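Local structure of kelch domain-containing protein (Colletotrichum graminicola M1.001, 5C86) at residues Trp182-Gly187 and Asp428-Pro433; Met415-Ala420 and Val455-Tyr460. The protein is a fungal alcohol oxidase of the AA5 galactose oxidase and glyoxal oxidase family, probably using a copper centre to oxidise alcohol substrates. All coordinates share one frame; numbering follows the deposited sequence.

Interaction 1: residues Trp182-Gly187 and Asp428-Pro433; sequences WSWKNG and DQRRIP
Trp182 and Ser183, at the end of strand 181-183, face Gln429 and Arg430 from a backbone that stands apart from theirs and does not pair with it; even the nearest alpha carbons, CA of Trp182 and CA of Asp428, are 8.5 Å apart. Arginine suits this place because its length covers the distance. CG of Arg430 lies between the backbone N and the carbonyl carbon (chi1 61°), and a bend at chi3 brings the guanidinium to the strand end. There NH2 donates to Ser183 O at 2.8 Å, almost straight (169°), with the oxygen lying in the guanidinium plane. A water accepts from both Arg430 NH2 and Ser183 N, so the arginine engages both backbone polar groups of Ser183, the carbonyl directly and the N-H through water. The other terminal nitrogen, NH1, is held by Val455 O. The Trp182 indole runs antiparallel to the arginine chain, its plane turned 47° from the guanidinium, and brings its six-membered ring edge-on to Gln429, with CZ3 3.2 Å from Gln429 O in the ring plane. That buried carbonyl has no hydrogen-bonding partner, so the weakly positive C-H edge probably offers it mild compensation. The indole's own N-H is used elsewhere, by Ser226 OG, as Ser183 OG is by Thr125 O. The contact joins edge strand 181-183 of one propeller sheet to the start of strand 431-438 in the C-terminal early-set domain, with strand 225-230 packing on Trp182, Gln429 and Arg430 through Val227 and Met228.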
ATOM      1  N   TRP A 182      -2.195  -6.192  -8.629  1.00 10.14           N
ATOM      2  CA  TRP A 182      -3.560  -5.795  -8.247  1.00 10.45           C
ATOM      3  C   TRP A 182      -4.480  -6.999  -8.336  1.00 11.95           C
ATOM      4  O   TRP A 182      -4.772  -7.405  -9.452  1.00 12.66           O
ATOM      5  CB  TRP A 182      -4.043  -4.597  -9.088  1.00 11.62           C
ATOM      6  CG  TRP A 182      -3.297  -3.397  -8.732  1.00 11.47           C
ATOM      7  CD1 TRP A 182      -2.266  -2.818  -9.397  1.00 13.04           C
ATOM      8  CD2 TRP A 182      -3.410  -2.709  -7.484  1.00 10.75           C
ATOM      9  NE1 TRP A 182      -1.742  -1.785  -8.653  1.00 12.84           N
ATOM     10  CE2 TRP A 182      -2.428  -1.683  -7.480  1.00 12.40           C
ATOM     11  CE3 TRP A 182      -4.208  -2.886  -6.380  1.00 11.24           C
ATOM     12  CZ2 TRP A 182      -2.223  -0.884  -6.380  1.00 12.41           C
ATOM     13  CZ3 TRP A 182      -4.034  -2.099  -5.306  1.00 12.57           C
ATOM     14  CH2 TRP A 182      -3.021  -1.103  -5.303  1.00 11.46           C
ATOM     15  N   SER A 183      -4.958  -7.457  -7.199  1.00 11.61           N
ATOM     16  CA  SER A 183      -5.922  -8.548  -7.202  1.00 12.64           C
ATOM     17  C   SER A 183      -7.246  -8.149  -7.774  1.00 13.63           C
ATOM     18  O   SER A 183      -7.726  -6.990  -7.616  1.00 11.62           O
ATOM     19  CB  SER A 183      -6.138  -9.044  -5.817  1.00 13.03           C
ATOM     20  OG  SER A 183      -4.945  -9.579  -5.294  1.00 13.40           O
ATOM     21  N   TRP A 184      -7.851  -9.086  -8.515  1.00 12.20           N
ATOM     22  CA  TRP A 184      -9.088  -8.806  -9.220  1.00 12.40           C
ATOM     23  C   TRP A 184     -10.049 -10.038  -9.189  1.00 14.86           C
ATOM     24  O   TRP A 184      -9.898 -10.896  -8.359  1.00 14.37           O
ATOM     25  CB  TRP A 184      -8.772  -8.248 -10.616  1.00 14.25           C
ATOM     26  CG  TRP A 184      -9.856  -7.554 -11.377  1.00 13.54           C
ATOM     27  CD1 TRP A 184     -10.326  -7.831 -12.706  1.00 14.04           C
ATOM     28  CD2 TRP A 184     -10.651  -6.436 -10.929  1.00 12.87           C
ATOM     29  NE1 TRP A 184     -11.295  -6.937 -13.058  1.00 15.17           N
ATOM     30  CE2 TRP A 184     -11.525  -6.087 -12.011  1.00 14.39           C
ATOM     31  CE3 TRP A 184     -10.661  -5.661  -9.762  1.00 14.16           C
ATOM     32  CZ2 TRP A 184     -12.357  -5.009 -11.930  1.00 14.40           C
ATOM     33  CZ3 TRP A 184     -11.536  -4.543  -9.698  1.00 13.68           C
ATOM     34  CH2 TRP A 184     -12.378  -4.274 -10.762  1.00 13.38           C
ATOM     35  N   LYS A 185     -10.998 -10.066 -10.102  1.00 15.09           N
ATOM     36  CA  LYS A 185     -12.091 -11.016 -10.035  1.00 15.09           C
ATOM     37  C   LYS A 185     -11.594 -12.449 -10.087  1.00 16.46           C
ATOM     38  O   LYS A 185     -10.622 -12.729 -10.834  1.00 14.66           O
ATOM     39  CB  LYS A 185     -13.055 -10.706 -11.147  1.00 16.20           C
ATOM     40  CG  LYS A 185     -13.721  -9.334 -11.017  1.00 19.34           C
ATOM     41  CD  LYS A 185     -14.667  -9.012 -12.187  1.00 22.88           C
ATOM     42  CE  LYS A 185     -15.225  -7.581 -12.062  1.00 25.18           C
ATOM     43  NZ  LYS A 185     -16.409  -7.444 -12.999  1.00 29.55           N
ATOM     44  N   ASN A 186     -12.241 -13.310  -9.313  1.00 18.32           N
ATOM     45  CA  ASN A 186     -12.085 -14.788  -9.438  1.00 20.30           C
ATOM     46  C   ASN A 186     -10.641 -15.257  -9.411  1.00 19.28           C
ATOM     47  O   ASN A 186     -10.178 -16.048 -10.270  1.00 20.43           O
ATOM     48  CB  ASN A 186     -12.667 -15.147 -10.797  1.00 20.52           C
ATOM     49  CG  ASN A 186     -12.963 -16.659 -10.934  1.00 26.17           C
ATOM     50  OD1 ASN A 186     -13.012 -17.374  -9.967  1.00 27.45           O
ATOM     51  ND2 ASN A 186     -13.071 -17.105 -12.135  1.00 32.39           N
ATOM     52  N   GLY A 187      -9.903 -14.713  -8.482  1.00 17.46           N
ATOM     53  CA  GLY A 187      -8.570 -15.160  -8.181  1.00 16.39           C
ATOM     54  C   GLY A 187      -7.544 -14.637  -9.134  1.00 17.14           C
ATOM     55  O   GLY A 187      -6.419 -15.102  -9.069  1.00 17.11           O
ATOM     56  N   ASP A 428      -2.049  -3.776  -0.834  1.00  9.86           N
ATOM     57  CA  ASP A 428      -3.180  -3.891   0.051  1.00 11.05           C
ATOM     58  C   ASP A 428      -4.156  -2.718  -0.035  1.00 10.94           C
ATOM     59  O   ASP A 428      -5.310  -2.856   0.372  1.00 11.52           O
ATOM     60  CB  ASP A 428      -2.720  -4.018   1.488  1.00 11.59           C
ATOM     61  CG  ASP A 428      -2.204  -5.398   1.852  1.00 13.15           C
ATOM     62  OD1 ASP A 428      -2.915  -6.447   1.766  1.00 14.33           O
ATOM     63  OD2 ASP A 428      -0.990  -5.434   2.192  1.00 16.35           O
ATOM     64  N   GLN A 429      -3.669  -1.531  -0.438  1.00 11.29           N
ATOM     65  CA  GLN A 429      -4.539  -0.387  -0.439  1.00 11.81           C
ATOM     66  C   GLN A 429      -5.440  -0.373  -1.705  1.00 11.11           C
ATOM     67  O   GLN A 429      -4.958  -0.439  -2.773  1.00 13.31           O
ATOM     68  CB  GLN A 429      -3.802   0.956  -0.303  1.00 12.73           C
ATOM     69  CG  GLN A 429      -2.986   1.329  -1.432  1.00 13.36           C
ATOM     70  CD  GLN A 429      -2.423   2.813  -1.346  1.00 12.66           C
ATOM     71  OE1 GLN A 429      -2.973   3.772  -0.736  1.00 13.82           O
ATOM     72  NE2 GLN A 429      -1.347   2.962  -1.986  1.00 13.80           N
ATOM     73  N   ARG A 430      -6.702  -0.171  -1.467  1.00  9.90           N
ATOM     74  CA  ARG A 430      -7.656   0.155  -2.501  1.00 10.11           C
ATOM     75  C   ARG A 430      -8.800   0.874  -1.900  1.00 10.62           C
ATOM     76  O   ARG A 430      -9.131   0.710  -0.722  1.00 11.72           O
ATOM     77  CB  ARG A 430      -8.132  -1.136  -3.203  1.00 10.54           C
ATOM     78  CG  ARG A 430      -8.820  -2.146  -2.321  1.00 10.47           C
ATOM     79  CD  ARG A 430      -9.399  -3.322  -3.096  1.00 11.54           C
ATOM     80  NE  ARG A 430      -8.316  -4.042  -3.775  1.00 10.18           N
ATOM     81  CZ  ARG A 430      -8.431  -4.768  -4.908  1.00 10.85           C
ATOM     82  NH1 ARG A 430      -9.654  -5.019  -5.466  1.00 10.95           N
ATOM     83  NH2 ARG A 430      -7.337  -5.298  -5.414  1.00 12.17           N
ATOM     84  N   ARG A 431      -9.468   1.658  -2.709  1.00  9.37           N
ATOM     85  CA  ARG A 431     -10.646   2.404  -2.293  1.00  9.20           C
ATOM     86  C   ARG A 431     -11.899   1.957  -3.079  1.00  9.02           C
ATOM     87  O   ARG A 431     -11.841   1.796  -4.296  1.00 10.89           O
ATOM     88  CB  ARG A 431     -10.482   3.869  -2.583  1.00  9.70           C
ATOM     89  CG  ARG A 431     -11.737   4.714  -2.443  1.00 10.89           C
ATOM     90  CD  ARG A 431     -11.418   6.206  -2.592  1.00 11.53           C
ATOM     91  NE  ARG A 431     -12.636   7.056  -2.706  1.00 12.94           N
ATOM     92  CZ  ARG A 431     -13.348   7.196  -3.801  1.00 13.45           C
ATOM     93  NH1 ARG A 431     -12.983   6.623  -4.940  1.00 14.97           N
ATOM     94  NH2 ARG A 431     -14.387   7.984  -3.783  1.00 16.91           N
ATOM     95  N   ILE A 432     -12.971   1.788  -2.356  1.00  8.68           N
ATOM     96  CA  ILE A 432     -14.310   1.498  -2.838  1.00  9.84           C
ATOM     97  C   ILE A 432     -15.221   2.646  -2.424  1.00 10.07           C
ATOM     98  O   ILE A 432     -15.495   2.820  -1.250  1.00  9.95           O
ATOM     99  CB  ILE A 432     -14.771   0.165  -2.258  1.00 11.16           C
ATOM    100  CG1 ILE A 432     -13.890  -0.961  -2.864  1.00 12.15           C
ATOM    101  CG2 ILE A 432     -16.309  -0.048  -2.443  1.00 13.80           C
ATOM    102  CD1 ILE A 432     -14.030  -2.252  -2.065  1.00 13.87           C
ATOM    103  N   PRO A 433     -15.736   3.421  -3.369  1.00 10.55           N
ATOM    104  CA  PRO A 433     -16.776   4.400  -3.000  1.00 11.77           C
ATOM    105  C   PRO A 433     -18.052   3.692  -2.707  1.00 12.16           C
ATOM    106  O   PRO A 433     -18.299   2.597  -3.219  1.00 13.09           O
ATOM    107  CB  PRO A 433     -16.933   5.253  -4.246  1.00 12.81           C
ATOM    108  CG  PRO A 433     -16.523   4.385  -5.340  1.00 13.55           C
ATOM    109  CD  PRO A 433     -15.527   3.381  -4.813  1.00 11.43           C
TER
HETATM  110  O   HOH W   1      -4.450  -5.972  -4.732  1.00 11.98           O

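Interaction 2: residues Met415-Ala420 and Val455-Tyr460; sequences MIRVSA and VAIPGY
Arg417 NH2 donates to Pro458 O at 2.9 Å with an angle of 162°, and the carbonyl oxygen lies in the plane of the guanidinium, where an N-H can point straight at it. NE adds a weak bond to the same oxygen, so two sites of one group fix its rotation. CG anti to the backbone N (chi1 -160°) and a chain extended from there to NE carry the charge this far. Beyond the two segments NH1 makes a salt bridge to Asp428 and NH2 also meets Leu78 O, partners that would be expected to stabilise a buried positive charge. On the backbone, Val418 N gives its hydrogen to Tyr460 O at 2.9 Å, and a water bridges that oxygen to Val418 O. This pairing belongs to the antiparallel neighbours 412-422 and 459-466 of the early-set domain, an immunoglobulin-like beta sandwich; ahead of strand 459-466 the chain makes an inverse gamma turn centred on Ala456. The same water sits over the centre of one guanidinium face, 3.4 Å above it, while CG2 of Ile457 covers the opposite face and comes 3.5 Å from NE. A branched aliphatic residue suits that spot, giving the flat cation an apolar floor. Gly459 passes close to NH2 with a positive phi of 129°, a conformation that suits glycine, and its lack of a side chain leaves room for the arginine. Farther out, CG2 of Val418 packs on CB of Tyr460 at 3.9 Å, and the Tyr460 ring meets Phe100 edge-to-face.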
ATOM      1  N   MET A 415     -14.882   3.035   1.569  1.00 10.01           N
ATOM      2  CA  MET A 415     -14.165   2.033   2.371  1.00 11.08           C
ATOM      3  C   MET A 415     -12.757   1.917   1.772  1.00 11.35           C
ATOM      4  O   MET A 415     -12.627   1.739   0.582  1.00 12.11           O
ATOM      5  CB  MET A 415     -14.884   0.694   2.495  1.00 10.38           C
ATOM      6  CG  MET A 415     -15.233   0.006   1.202  1.00 11.87           C
ATOM      7  SD  MET A 415     -16.420  -1.370   1.358  1.00 12.84           S
ATOM      8  CE  MET A 415     -15.363  -2.755   1.813  1.00 12.45           C
ATOM      9  N   ILE A 416     -11.762   2.070   2.592  1.00  9.63           N
ATOM     10  CA  ILE A 416     -10.358   1.994   2.118  1.00 10.72           C
ATOM     11  C   ILE A 416      -9.676   0.862   2.795  1.00  9.72           C
ATOM     12  O   ILE A 416      -9.710   0.775   4.033  1.00 10.74           O
ATOM     13  CB  ILE A 416      -9.607   3.312   2.332  1.00 12.67           C
ATOM     14  CG1 ILE A 416     -10.225   4.437   1.464  1.00 16.32           C
ATOM     15  CG2 ILE A 416      -8.134   3.166   1.932  1.00 14.18           C
ATOM     16  CD1 ILE A 416      -9.443   5.699   1.401  1.00 18.86           C
ATOM     17  N   ARG A 417      -9.113  -0.046   2.036  1.00  9.28           N
ATOM     18  CA  ARG A 417      -8.544  -1.214   2.630  1.00  9.47           C
ATOM     19  C   ARG A 417      -7.282  -0.928   3.452  1.00 10.16           C
ATOM     20  O   ARG A 417      -6.392  -0.154   2.994  1.00  9.85           O
ATOM     21  CB  ARG A 417      -8.248  -2.228   1.561  1.00 10.50           C
ATOM     22  CG  ARG A 417      -8.087  -3.673   2.076  1.00 10.83           C
ATOM     23  CD  ARG A 417      -8.184  -4.727   0.962  1.00 11.18           C
ATOM     24  NE  ARG A 417      -7.925  -6.074   1.423  1.00 10.83           N
ATOM     25  CZ  ARG A 417      -6.725  -6.503   1.796  1.00 12.58           C
ATOM     26  NH1 ARG A 417      -5.671  -5.792   1.596  1.00 13.14           N
ATOM     27  NH2 ARG A 417      -6.571  -7.701   2.320  1.00 12.93           N
ATOM     28  N   VAL A 418      -7.208  -1.489   4.659  1.00 10.16           N
ATOM     29  CA  VAL A 418      -6.055  -1.267   5.535  1.00  9.95           C
ATOM     30  C   VAL A 418      -4.825  -1.886   4.910  1.00 11.15           C
ATOM     31  O   VAL A 418      -4.866  -2.977   4.328  1.00 11.19           O
ATOM     32  CB  VAL A 418      -6.357  -1.860   6.933  1.00 11.09           C
ATOM     33  CG1 VAL A 418      -5.180  -1.881   7.851  1.00 11.22           C
ATOM     34  CG2 VAL A 418      -7.577  -1.188   7.571  1.00 11.60           C
ATOM     35  N   SER A 419      -3.705  -1.180   5.029  1.00 10.74           N
ATOM     36  CA  SER A 419      -2.543  -1.546   4.220  1.00 11.32           C
ATOM     37  C   SER A 419      -1.200  -1.373   4.933  1.00 11.85           C
ATOM     38  O   SER A 419      -1.146  -1.079   6.099  1.00 11.23           O
ATOM     39  CB  SER A 419      -2.583  -0.824   2.838  1.00 12.55           C
ATOM     40  OG  SER A 419      -2.352   0.544   3.029  1.00 12.69           O
ATOM     41  N   ALA A 420      -0.176  -1.672   4.143  1.00 12.20           N
ATOM     42  CA  ALA A 420       1.203  -1.734   4.600  1.00 13.26           C
ATOM     43  C   ALA A 420       2.043  -1.478   3.377  1.00 12.17           C
ATOM     44  O   ALA A 420       1.660  -1.765   2.250  1.00 12.50           O
ATOM     45  CB  ALA A 420       1.537  -3.092   5.166  1.00 12.15           C
ATOM     46  N   VAL A 455     -13.323  -7.101  -6.098  1.00 12.92           N
ATOM     47  CA  VAL A 455     -13.453  -5.707  -5.802  1.00 12.34           C
ATOM     48  C   VAL A 455     -13.193  -5.503  -4.298  1.00 12.23           C
ATOM     49  O   VAL A 455     -12.186  -4.882  -3.914  1.00 12.33           O
ATOM     50  CB  VAL A 455     -14.824  -5.158  -6.205  1.00 12.79           C
ATOM     51  CG1 VAL A 455     -15.021  -3.716  -5.691  1.00 13.20           C
ATOM     52  CG2 VAL A 455     -14.970  -5.225  -7.728  1.00 14.46           C
ATOM     53  N   ALA A 456     -14.013  -6.125  -3.446  1.00 11.26           N
ATOM     54  CA  ALA A 456     -13.884  -6.068  -2.018  1.00 11.60           C
ATOM     55  C   ALA A 456     -13.065  -7.245  -1.579  1.00 12.24           C
ATOM     56  O   ALA A 456     -13.539  -8.290  -1.086  1.00 13.91           O
ATOM     57  CB  ALA A 456     -15.259  -6.113  -1.402  1.00 13.54           C
ATOM     58  N   ILE A 457     -11.766  -7.123  -1.802  1.00 11.62           N
ATOM     59  CA  ILE A 457     -10.812  -8.134  -1.311  1.00 11.10           C
ATOM     60  C   ILE A 457     -11.035  -8.320   0.202  1.00 11.57           C
ATOM     61  O   ILE A 457     -11.152  -7.368   0.930  1.00 12.59           O
ATOM     62  CB  ILE A 457      -9.363  -7.685  -1.598  1.00 11.60           C
ATOM     63  CG1 ILE A 457      -9.048  -7.512  -3.096  1.00 11.93           C
ATOM     64  CG2 ILE A 457      -8.405  -8.631  -0.910  1.00 11.54           C
ATOM     65  CD1 ILE A 457      -9.123  -8.804  -3.910  1.00 13.26           C
ATOM     66  N   PRO A 458     -11.120  -9.571   0.688  1.00 12.44           N
ATOM     67  CA  PRO A 458     -11.326  -9.778   2.102  1.00 12.49           C
ATOM     68  C   PRO A 458     -10.323  -9.123   2.990  1.00 12.45           C
ATOM     69  O   PRO A 458      -9.147  -8.931   2.596  1.00 14.29           O
ATOM     70  CB  PRO A 458     -11.248 -11.294   2.287  1.00 13.83           C
ATOM     71  CG  PRO A 458     -11.386 -11.825   0.975  1.00 16.60           C
ATOM     72  CD  PRO A 458     -10.988 -10.825  -0.082  1.00 14.44           C
ATOM     73  N   GLY A 459     -10.755  -8.771   4.171  1.00 11.57           N
ATOM     74  CA  GLY A 459      -9.887  -8.154   5.128  1.00 13.35           C
ATOM     75  C   GLY A 459     -10.454  -6.887   5.717  1.00 11.09           C
ATOM     76  O   GLY A 459     -11.597  -6.514   5.483  1.00 10.90           O
ATOM     77  N   TYR A 460      -9.626  -6.187   6.452  1.00 11.15           N
ATOM     78  CA  TYR A 460      -9.994  -4.988   7.133  1.00 11.41           C
ATOM     79  C   TYR A 460      -9.982  -3.759   6.234  1.00 11.17           C
ATOM     80  O   TYR A 460      -9.100  -3.580   5.374  1.00 10.87           O
ATOM     81  CB  TYR A 460      -9.144  -4.685   8.348  1.00 11.84           C
ATOM     82  CG  TYR A 460      -9.597  -5.344   9.641  1.00 12.73           C
ATOM     83  CD1 TYR A 460      -9.252  -6.648   9.928  1.00 15.50           C
ATOM     84  CD2 TYR A 460     -10.511  -4.733  10.413  1.00 15.30           C
ATOM     85  CE1 TYR A 460      -9.688  -7.259  11.079  1.00 16.20           C
ATOM     86  CE2 TYR A 460     -10.973  -5.318  11.551  1.00 15.82           C
ATOM     87  CZ  TYR A 460     -10.554  -6.572  11.867  1.00 17.70           C
ATOM     88  OH  TYR A 460     -11.028  -7.115  13.074  1.00 23.61           O
TER
HETATM   89  O   HOH W   2      -6.685  -5.057   4.874  1.00 12.00           O

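How the interactions relate
From the N terminus the chain first lays down 182-187 in the propeller, then runs through further propeller sheets to 415-420, turns back through 428-433, and ends the set at 455-460. Interaction 1 closes a loop of 240 residues and interaction 2 one of 34; since the segments alternate along the chain, the two loops cross rather than nest. Interaction 1 ties propeller to C-terminal domain, whereas interaction 2 lies inside that domain. They meet in the hairpin of strands 412-422 and 431-438, where Arg430 O probably accepts from Arg417 N. Ile457 touches both guanidinium groups, that of Arg430 with CG1 and that of Arg417 with CG2.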